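Local coordinates for protein glycoside hydrolase YxiA (Bacillus licheniformis, PDB 3LV4) that probably hydrolyses glycosidic bonds in L-arabinan as a calcium-binding family 43 glycoside hydrolase, at residues R199-Y204 against G221-D226; G227-R232 against I306-F311; M275-F280 against V287-N292. All coordinates share one frame; numbering follows the deposited sequence.

Contact 1: residues R199-Y204 against G221-D226; sequences RIEGAY and GGLAAD
R199 and G221 meet first through their backbones, where G221 N donates to R199 O over 2.8 Å with an N-H...O angle of 145°. The tight part of the contact lies just beyond this bond. The R199 guanidinium rests one face on the G221-G222 peptide, with G221 C above its centre and G222 N nearer the rim. NH1 comes to 3.4 Å from G222 N, but both are donors, so this is flat packing and not a hydrogen bond. The arginine chain leaves with CG beside the backbone N and then bends at CG-CD (chi3 -66°), which folds the planar group back over the loop. A beta carbon on G222 would collide with NH1. These residues belong to the fourth blade of the five-bladed propeller of family 43, where the start of strand 200-208 meets the loop joining strands 213-220 and 230-236. With an alanine in place of R199, D264 would probably lose the partner of its salt bridge and the glycine peptide its flat cover. Farther out the contact loosens, and one water links R199 NH2 to D226 O, the latter at 2.8 Å. On the buried, active-site side a second water donates to OE2 of E201, the predicted proton donor, at 2.7 Å and accepts from L223 N; E201 OE1 is bonded to S165. L223 CD2 stays 4.3 Å from E201 OE2.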
loop_
_atom_site.group_PDB
_atom_site.type_symbol
_atom_site.label_atom_id
_atom_site.label_comp_id
_atom_site.label_asym_id
_atom_site.label_seq_id
_atom_site.Cartn_x
_atom_site.Cartn_y
_atom_site.Cartn_z
ATOM N N ARG A 199 6.890 10.404 8.768
ATOM C CA ARG A 199 7.232 9.553 7.637
ATOM C C ARG A 199 6.029 8.692 7.293
ATOM O O ARG A 199 5.972 7.514 7.646
ATOM C CB ARG A 199 8.485 8.725 7.921
ATOM C CG ARG A 199 9.713 9.621 8.151
ATOM C CD ARG A 199 11.017 8.947 7.723
ATOM N NE ARG A 199 11.326 7.793 8.561
ATOM C CZ ARG A 199 12.289 6.917 8.289
ATOM N NH1 ARG A 199 13.028 7.064 7.193
ATOM N NH2 ARG A 199 12.510 5.897 9.106
ATOM N N ILE A 200 5.063 9.319 6.624
ATOM C CA ILE A 200 3.831 8.668 6.192
ATOM C C ILE A 200 3.532 9.139 4.776
ATOM O O ILE A 200 3.500 10.342 4.518
ATOM C CB ILE A 200 2.640 9.039 7.100
ATOM C CG1 ILE A 200 2.991 8.792 8.576
ATOM C CG2 ILE A 200 1.390 8.257 6.680
ATOM C CD1 ILE A 200 1.884 9.158 9.567
ATOM N N GLU A 201 3.327 8.198 3.858
ATOM C CA GLU A 201 3.072 8.540 2.458
ATOM C C GLU A 201 2.361 7.382 1.769
ATOM O O GLU A 201 2.056 6.375 2.412
ATOM C CB GLU A 201 4.388 8.865 1.734
ATOM C CG GLU A 201 5.331 7.669 1.566
ATOM C CD GLU A 201 6.670 8.054 0.949
ATOM O OE1 GLU A 201 6.898 9.262 0.697
ATOM O OE2 GLU A 201 7.503 7.146 0.720
ATOM N N GLY A 202 2.078 7.524 0.474
ATOM C CA GLY A 202 1.514 6.420 -0.285
ATOM C C GLY A 202 0.130 5.976 0.159
ATOM O O GLY A 202 -0.143 4.772 0.238
ATOM N N ALA A 203 -0.745 6.941 0.446
ATOM C CA ALA A 203 -2.130 6.644 0.807
ATOM C C ALA A 203 -2.882 5.887 -0.293
ATOM O O ALA A 203 -2.680 6.121 -1.489
ATOM C CB ALA A 203 -2.877 7.931 1.152
ATOM N N TYR A 204 -3.762 4.987 0.115
ATOM C CA TYR A 204 -4.609 4.291 -0.835
ATOM C C TYR A 204 -5.882 3.865 -0.117
ATOM O O TYR A 204 -5.809 3.249 0.945
ATOM C CB TYR A 204 -3.888 3.066 -1.421
ATOM C CG TYR A 204 -4.521 2.612 -2.716
ATOM C CD1 TYR A 204 -5.577 1.713 -2.719
ATOM C CD2 TYR A 204 -4.084 3.121 -3.937
ATOM C CE1 TYR A 204 -6.171 1.318 -3.900
ATOM C CE2 TYR A 204 -4.675 2.737 -5.123
ATOM C CZ TYR A 204 -5.718 1.834 -5.100
ATOM O OH TYR A 204 -6.309 1.453 -6.286
ATOM N N GLY A 221 7.508 5.149 7.542
ATOM C CA GLY A 221 8.952 5.008 7.397
ATOM C C GLY A 221 9.496 5.438 6.042
ATOM O O GLY A 221 8.833 6.158 5.288
ATOM N N GLY A 222 10.711 4.993 5.738
ATOM C CA GLY A 222 11.404 5.385 4.519
ATOM C C GLY A 222 11.486 4.275 3.485
ATOM O O GLY A 222 11.665 3.094 3.829
ATOM N N LEU A 223 11.354 4.647 2.209
ATOM C CA LEU A 223 11.326 3.663 1.129
ATOM C C LEU A 223 12.629 2.879 0.932
ATOM O O LEU A 223 12.596 1.736 0.459
ATOM C CB LEU A 223 10.916 4.328 -0.188
ATOM C CG LEU A 223 11.912 5.327 -0.778
ATOM C CD1 LEU A 223 12.903 4.637 -1.726
ATOM C CD2 LEU A 223 11.153 6.412 -1.509
ATOM N N ALA A 224 13.771 3.483 1.258
ATOM C CA ALA A 224 15.060 2.819 1.009
ATOM C C ALA A 224 15.223 1.582 1.894
ATOM O O ALA A 224 14.465 1.390 2.845
ATOM C CB ALA A 224 16.225 3.783 1.223
ATOM N N ALA A 225 16.213 0.747 1.589
ATOM C CA ALA A 225 16.410 -0.479 2.353
ATOM C C ALA A 225 16.732 -0.225 3.823
ATOM O O ALA A 225 16.566 -1.119 4.646
ATOM C CB ALA A 225 17.492 -1.350 1.717
ATOM N N ASP A 226 17.192 0.981 4.149
ATOM C CA ASP A 226 17.488 1.329 5.539
ATOM C C ASP A 226 16.357 2.126 6.188
ATOM O O ASP A 226 16.532 2.677 7.282
ATOM C CB ASP A 226 18.794 2.126 5.642
ATOM C CG ASP A 226 18.714 3.478 4.957
ATOM O OD1 ASP A 226 17.657 3.791 4.369
ATOM O OD2 ASP A 226 19.719 4.234 5.004
HETATM O O HOH W 1 15.074 4.239 9.049
HETATM O O HOH W 2 9.998 7.277 1.815
#

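Contact 2: residues G227-R232 against I306-F311; sequences GGYNIR and IFHTRF
Neighbouring blades of the family 43 propeller, the fourth and the fifth, face each other here, strand 230-236 and the loop before it lying against strand 303-310. No backbone hydrogen bond joins them; Y229 CA and T309 CA, like I231 CA and F307 CA, are 9.2 Å apart, and side chains bridge the interval at two points. Y229 and H308 cross at about a right angle, with Y229 CE2 lying 4.0 Å from H308 CE1. The imidazole reaches the tyrosine because its CG sits between the backbone N and the carbonyl carbon (chi1 67°). Both rings then turn toward the predicted catalytic residues: Y229 OH is hydrogen-bonded to E201, and H308 NE2 makes a weak bond to D15 while its ring stacks on that of H14. Further along, I231 brings its terminal methyl CD1 to 4.1 Å from F307 CB, the side chains again crossing at about a right angle, an apolar touch that M275 extends by packing on both residues. Between Y229 and I231, the side chain of N230 is held by bonds within its own segment. Its amide is gripped at both ends, which should fix its rotation. N230 ND2 approaches G228 O (2.8 Å) nearly along the C=O axis, and N230 OD1 accepts from R232 NE at 2.8 Å, the guanidinium and carbonyl being nearly coplanar with that bond.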
loop_
_atom_site.group_PDB
_atom_site.type_symbol
_atom_site.label_atom_id
_atom_site.label_comp_id
_atom_site.label_asym_id
_atom_site.label_seq_id
_atom_site.Cartn_x
_atom_site.Cartn_y
_atom_site.Cartn_z
ATOM N N GLY A 227 15.204 2.188 5.519
ATOM C CA GLY A 227 14.131 3.074 5.941
ATOM C C GLY A 227 13.011 2.467 6.785
ATOM O O GLY A 227 12.206 3.192 7.366
ATOM N N GLY A 228 12.940 1.142 6.856
ATOM C CA GLY A 228 11.890 0.502 7.632
ATOM C C GLY A 228 10.496 0.701 7.049
ATOM O O GLY A 228 9.510 0.750 7.789
ATOM N N TYR A 229 10.402 0.818 5.728
ATOM C CA TYR A 229 9.104 1.003 5.066
ATOM C C TYR A 229 8.174 -0.115 5.481
ATOM O O TYR A 229 8.554 -1.289 5.441
ATOM C CB TYR A 229 9.279 0.901 3.558
ATOM C CG TYR A 229 8.564 1.924 2.704
ATOM C CD1 TYR A 229 8.294 3.215 3.165
ATOM C CD2 TYR A 229 8.211 1.610 1.397
ATOM C CE1 TYR A 229 7.660 4.152 2.336
ATOM C CE2 TYR A 229 7.593 2.528 0.577
ATOM C CZ TYR A 229 7.321 3.792 1.040
ATOM O OH TYR A 229 6.715 4.677 0.176
ATOM N N ASN A 230 6.957 0.237 5.872
ATOM C CA ASN A 230 5.976 -0.775 6.222
ATOM C C ASN A 230 4.559 -0.296 5.956
ATOM O O ASN A 230 4.223 0.865 6.205
ATOM C CB ASN A 230 6.155 -1.266 7.677
ATOM C CG ASN A 230 5.934 -0.172 8.704
ATOM O OD1 ASN A 230 4.950 -0.198 9.450
ATOM N ND2 ASN A 230 6.851 0.791 8.761
ATOM N N ILE A 231 3.740 -1.203 5.433
ATOM C CA ILE A 231 2.356 -0.899 5.097
ATOM C C ILE A 231 1.488 -0.990 6.340
ATOM O O ILE A 231 1.557 -1.968 7.087
ATOM C CB ILE A 231 1.815 -1.858 4.015
ATOM C CG1 ILE A 231 2.546 -1.615 2.689
ATOM C CG2 ILE A 231 0.303 -1.683 3.846
ATOM C CD1 ILE A 231 2.384 -2.738 1.660
ATOM N N ARG A 232 0.686 0.043 6.564
ATOM C CA ARG A 232 -0.239 0.063 7.683
ATOM C C ARG A 232 -1.620 0.395 7.158
ATOM O O ARG A 232 -1.770 0.921 6.045
ATOM C CB ARG A 232 0.186 1.087 8.739
ATOM C CG ARG A 232 1.603 0.878 9.254
ATOM C CD ARG A 232 1.839 1.466 10.645
ATOM N NE ARG A 232 3.183 1.124 11.110
ATOM C CZ ARG A 232 3.605 1.231 12.368
ATOM N NH1 ARG A 232 2.795 1.712 13.309
ATOM N NH2 ARG A 232 4.851 0.873 12.679
ATOM N N ILE A 306 -1.081 -4.837 -3.851
ATOM C CA ILE A 306 -0.050 -4.688 -4.872
ATOM C C ILE A 306 0.954 -3.656 -4.386
ATOM O O ILE A 306 0.573 -2.555 -4.001
ATOM C CB ILE A 306 -0.640 -4.222 -6.220
ATOM C CG1 ILE A 306 -1.693 -5.216 -6.722
ATOM C CG2 ILE A 306 0.473 -4.005 -7.274
ATOM C CD1 ILE A 306 -3.109 -4.867 -6.304
ATOM N N PHE A 307 2.234 -4.010 -4.397
ATOM C CA PHE A 307 3.255 -3.150 -3.800
ATOM C C PHE A 307 4.609 -3.405 -4.443
ATOM O O PHE A 307 4.770 -4.353 -5.217
ATOM C CB PHE A 307 3.319 -3.366 -2.274
ATOM C CG PHE A 307 3.554 -4.803 -1.866
ATOM C CD1 PHE A 307 2.510 -5.725 -1.884
ATOM C CD2 PHE A 307 4.814 -5.226 -1.467
ATOM C CE1 PHE A 307 2.725 -7.056 -1.508
ATOM C CE2 PHE A 307 5.041 -6.550 -1.083
ATOM C CZ PHE A 307 3.997 -7.465 -1.103
ATOM N N HIS A 308 5.584 -2.555 -4.158
ATOM C CA HIS A 308 6.947 -2.887 -4.565
ATOM C C HIS A 308 7.705 -3.331 -3.333
ATOM O O HIS A 308 7.277 -3.083 -2.202
ATOM C CB HIS A 308 7.665 -1.719 -5.252
ATOM C CG HIS A 308 7.945 -0.564 -4.348
ATOM N ND1 HIS A 308 8.879 -0.616 -3.327
ATOM C CD2 HIS A 308 7.411 0.674 -4.301
ATOM C CE1 HIS A 308 8.906 0.545 -2.699
ATOM N NE2 HIS A 308 8.024 1.347 -3.273
ATOM N N THR A 309 8.826 -4.002 -3.544
ATOM C CA THR A 309 9.640 -4.395 -2.414
ATOM C C THR A 309 11.089 -4.532 -2.821
ATOM O O THR A 309 11.392 -4.814 -3.976
ATOM C CB THR A 309 9.115 -5.689 -1.742
ATOM O OG1 THR A 309 9.837 -5.921 -0.524
ATOM C CG2 THR A 309 9.262 -6.901 -2.668
ATOM N N ARG A 310 11.977 -4.286 -1.862
ATOM C CA ARG A 310 13.380 -4.622 -1.999
ATOM C C ARG A 310 13.587 -5.998 -1.355
ATOM O O ARG A 310 12.620 -6.609 -0.902
ATOM C CB ARG A 310 14.242 -3.525 -1.374
ATOM C CG ARG A 310 14.274 -2.253 -2.230
ATOM C CD ARG A 310 14.306 -0.963 -1.389
ATOM N NE ARG A 310 14.653 0.196 -2.219
ATOM C CZ ARG A 310 13.790 0.873 -2.975
ATOM N NH1 ARG A 310 12.505 0.535 -2.997
ATOM N NH2 ARG A 310 14.216 1.892 -3.711
ATOM N N PHE A 311 14.823 -6.492 -1.328
ATOM C CA PHE A 311 15.076 -7.888 -0.960
ATOM C C PHE A 311 16.366 -8.013 -0.172
ATOM O O PHE A 311 17.341 -7.330 -0.470
ATOM C CB PHE A 311 15.225 -8.764 -2.211
ATOM C CG PHE A 311 14.106 -8.621 -3.197
ATOM C CD1 PHE A 311 14.229 -7.759 -4.282
ATOM C CD2 PHE A 311 12.939 -9.359 -3.053
ATOM C CE1 PHE A 311 13.199 -7.625 -5.204
ATOM C CE2 PHE A 311 11.906 -9.237 -3.968
ATOM C CZ PHE A 311 12.033 -8.364 -5.048
#

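Contact 3: residues M275-F280 against V287-N292; sequences MGNFSF and VSPGHN. With CA (calcium ion), chain C.
The side chains of M275, a selenomethionine, and P289 cross obliquely, and three atoms of the former touch the proline ring. CG, anti to the backbone N (chi1 176°), lies 3.9 Å from P289 CG; the bend about CG-SE carries CE to 3.9 Å from P289 CB. F307 packs on both residues. N277 approaches the same ring from the CD end, but its contact is chiefly polar. OD1 accepts from S288 N at 2.7 Å, the donor standing well above the carbonyl plane rather than on a lone pair. ND2 turns to a water shared with S288 OG, which is also bonded to A224 O; OD1 thus ties the amide to the corner at V287-S288 directly, ND2 by way of water. A further water joins the segments, donating to M275 O and P289 O. G276 O, covered by P289 CG, has no hydrogen-bonding partner. Beyond the corner, H291 meets the calcium ion with its ring edge, NE2 to metal 2.6 Å, while five waters fill most of the remaining coordination sphere. This is the passage from the outer strand of one propeller blade to the inner strand of the next, leading to a calcium in the central cavity, as in family 43 arabinanases.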
loop_
_atom_site.group_PDB
_atom_site.type_symbol
_atom_site.label_atom_id
_atom_site.label_comp_id
_atom_site.label_asym_id
_atom_site.label_seq_id
_atom_site.Cartn_x
_atom_site.Cartn_y
_atom_site.Cartn_z
HETATM N N MSE A 275 2.814 -5.580 7.525
HETATM C CA MSE A 275 3.994 -6.260 6.992
HETATM C C MSE A 275 5.231 -5.377 7.117
HETATM O O MSE A 275 5.194 -4.199 6.743
HETATM C CB MSE A 275 3.757 -6.628 5.520
HETATM C CG MSE A 275 4.944 -7.267 4.813
HETATM SE SE MSE A 275 4.534 -7.660 2.911
HETATM C CE MSE A 275 3.588 -6.019 2.444
ATOM N N GLY A 276 6.311 -5.946 7.658
ATOM C CA GLY A 276 7.620 -5.310 7.647
ATOM C C GLY A 276 8.658 -6.195 6.965
ATOM O O GLY A 276 8.303 -7.086 6.188
ATOM N N ASN A 277 9.935 -5.963 7.258
ATOM C CA ASN A 277 11.025 -6.733 6.658
ATOM C C ASN A 277 11.084 -8.124 7.284
ATOM O O ASN A 277 10.995 -8.258 8.507
ATOM C CB ASN A 277 12.373 -6.061 6.914
ATOM C CG ASN A 277 12.471 -4.647 6.354
ATOM O OD1 ASN A 277 11.557 -4.143 5.703
ATOM N ND2 ASN A 277 13.608 -4.001 6.612
ATOM N N PHE A 278 11.257 -9.159 6.467
ATOM C CA PHE A 278 11.220 -10.519 6.994
ATOM C C PHE A 278 11.915 -11.490 6.060
ATOM O O PHE A 278 12.129 -11.198 4.883
ATOM C CB PHE A 278 9.775 -10.985 7.144
ATOM C CG PHE A 278 9.104 -11.250 5.831
ATOM C CD1 PHE A 278 9.171 -12.506 5.251
ATOM C CD2 PHE A 278 8.437 -10.233 5.153
ATOM C CE1 PHE A 278 8.576 -12.746 4.018
ATOM C CE2 PHE A 278 7.832 -10.474 3.922
ATOM C CZ PHE A 278 7.906 -11.728 3.358
ATOM N N SER A 279 12.233 -12.665 6.588
ATOM C CA SER A 279 12.775 -13.744 5.780
ATOM C C SER A 279 12.369 -15.067 6.412
ATOM O O SER A 279 12.696 -15.335 7.571
ATOM C CB SER A 279 14.294 -13.633 5.684
ATOM O OG SER A 279 14.802 -14.613 4.795
ATOM N N PHE A 280 11.615 -15.871 5.672
ATOM C CA PHE A 280 11.264 -17.207 6.134
ATOM C C PHE A 280 12.470 -18.118 5.958
ATOM O O PHE A 280 12.947 -18.322 4.838
ATOM C CB PHE A 280 10.104 -17.777 5.324
ATOM C CG PHE A 280 8.748 -17.263 5.737
ATOM C CD1 PHE A 280 8.176 -17.664 6.941
ATOM C CD2 PHE A 280 8.022 -16.417 4.902
ATOM C CE1 PHE A 280 6.919 -17.213 7.320
ATOM C CE2 PHE A 280 6.754 -15.957 5.277
ATOM C CZ PHE A 280 6.202 -16.365 6.490
ATOM N N VAL A 287 12.494 -6.572 1.943
ATOM C CA VAL A 287 13.026 -5.415 2.653
ATOM C C VAL A 287 12.258 -4.185 2.179
ATOM O O VAL A 287 12.084 -3.985 0.975
ATOM C CB VAL A 287 14.545 -5.224 2.366
ATOM C CG1 VAL A 287 15.054 -3.904 2.937
ATOM C CG2 VAL A 287 15.340 -6.382 2.940
ATOM N N SER A 288 11.794 -3.372 3.125
ATOM C CA SER A 288 10.969 -2.200 2.817
ATOM C C SER A 288 9.835 -2.441 1.810
ATOM O O SER A 288 9.687 -1.693 0.845
ATOM C CB SER A 288 11.840 -1.025 2.362
ATOM O OG SER A 288 12.613 -0.518 3.447
ATOM N N PRO A 289 9.014 -3.479 2.036
ATOM C CA PRO A 289 7.847 -3.634 1.159
ATOM C C PRO A 289 6.857 -2.495 1.430
ATOM O O PRO A 289 6.596 -2.182 2.592
ATOM C CB PRO A 289 7.269 -4.989 1.592
ATOM C CG PRO A 289 7.692 -5.130 3.034
ATOM C CD PRO A 289 9.064 -4.509 3.094
ATOM N N GLY A 290 6.323 -1.862 0.391
ATOM C CA GLY A 290 5.435 -0.737 0.617
ATOM C C GLY A 290 4.996 0.026 -0.620
ATOM O O GLY A 290 5.121 -0.446 -1.755
ATOM N N HIS A 291 4.513 1.238 -0.371
ATOM C CA HIS A 291 3.743 2.019 -1.327
ATOM C C HIS A 291 2.795 1.154 -2.145
ATOM O O HIS A 291 3.033 0.882 -3.319
ATOM C CB HIS A 291 4.612 2.865 -2.256
ATOM C CG HIS A 291 3.850 4.000 -2.867
ATOM N ND1 HIS A 291 4.198 5.320 -2.679
ATOM C CD2 HIS A 291 2.709 4.011 -3.595
ATOM C CE1 HIS A 291 3.325 6.097 -3.294
ATOM N NE2 HIS A 291 2.412 5.328 -3.859
ATOM N N ASN A 292 1.717 0.730 -1.509
ATOM C CA ASN A 292 0.822 -0.223 -2.125
ATOM C C ASN A 292 -0.340 0.427 -2.837
ATOM O O ASN A 292 -0.639 1.606 -2.649
ATOM C CB ASN A 292 0.259 -1.183 -1.073
ATOM C CG ASN A 292 -0.777 -0.523 -0.187
ATOM O OD1 ASN A 292 -0.435 0.210 0.745
ATOM N ND2 ASN A 292 -2.054 -0.773 -0.475
HETATM CA CA CA C . 0.008 5.454 -4.825
HETATM O O HOH W 3 4.814 -3.488 4.251
HETATM O O HOH W 4 13.972 -1.330 5.623
HETATM O O HOH W 5 -0.646 4.333 -2.732
HETATM O O HOH W 6 -0.144 3.010 -5.213
HETATM O O HOH W 7 -0.870 7.168 -3.206
HETATM O O HOH W 8 0.232 7.721 -5.777
HETATM O O HOH W 9 -2.153 5.489 -5.948
#

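How the contacts relate
All three contacts are mainly buried, but contact 1 runs out to the surface at D226, whereas the touching residues of contacts 2 and 3 are all buried. Contact 1 stays within one blade and relies on a backbone bond, a charged group laid on glycines, and water. Contacts 2 and 3, their centres about 4 Å apart, join that blade to the next: contact 2 by ring and methyl packing without hydrogen bonds between the segments, contact 3 by apolar packing with an amide clamp and bridging waters. Strands 285-296 and 303-310 pair directly, through H308 O with G290 N and R310 O with V287 N. Together the contacts bring E201, H308 and H291 around the predicted catalytic centre.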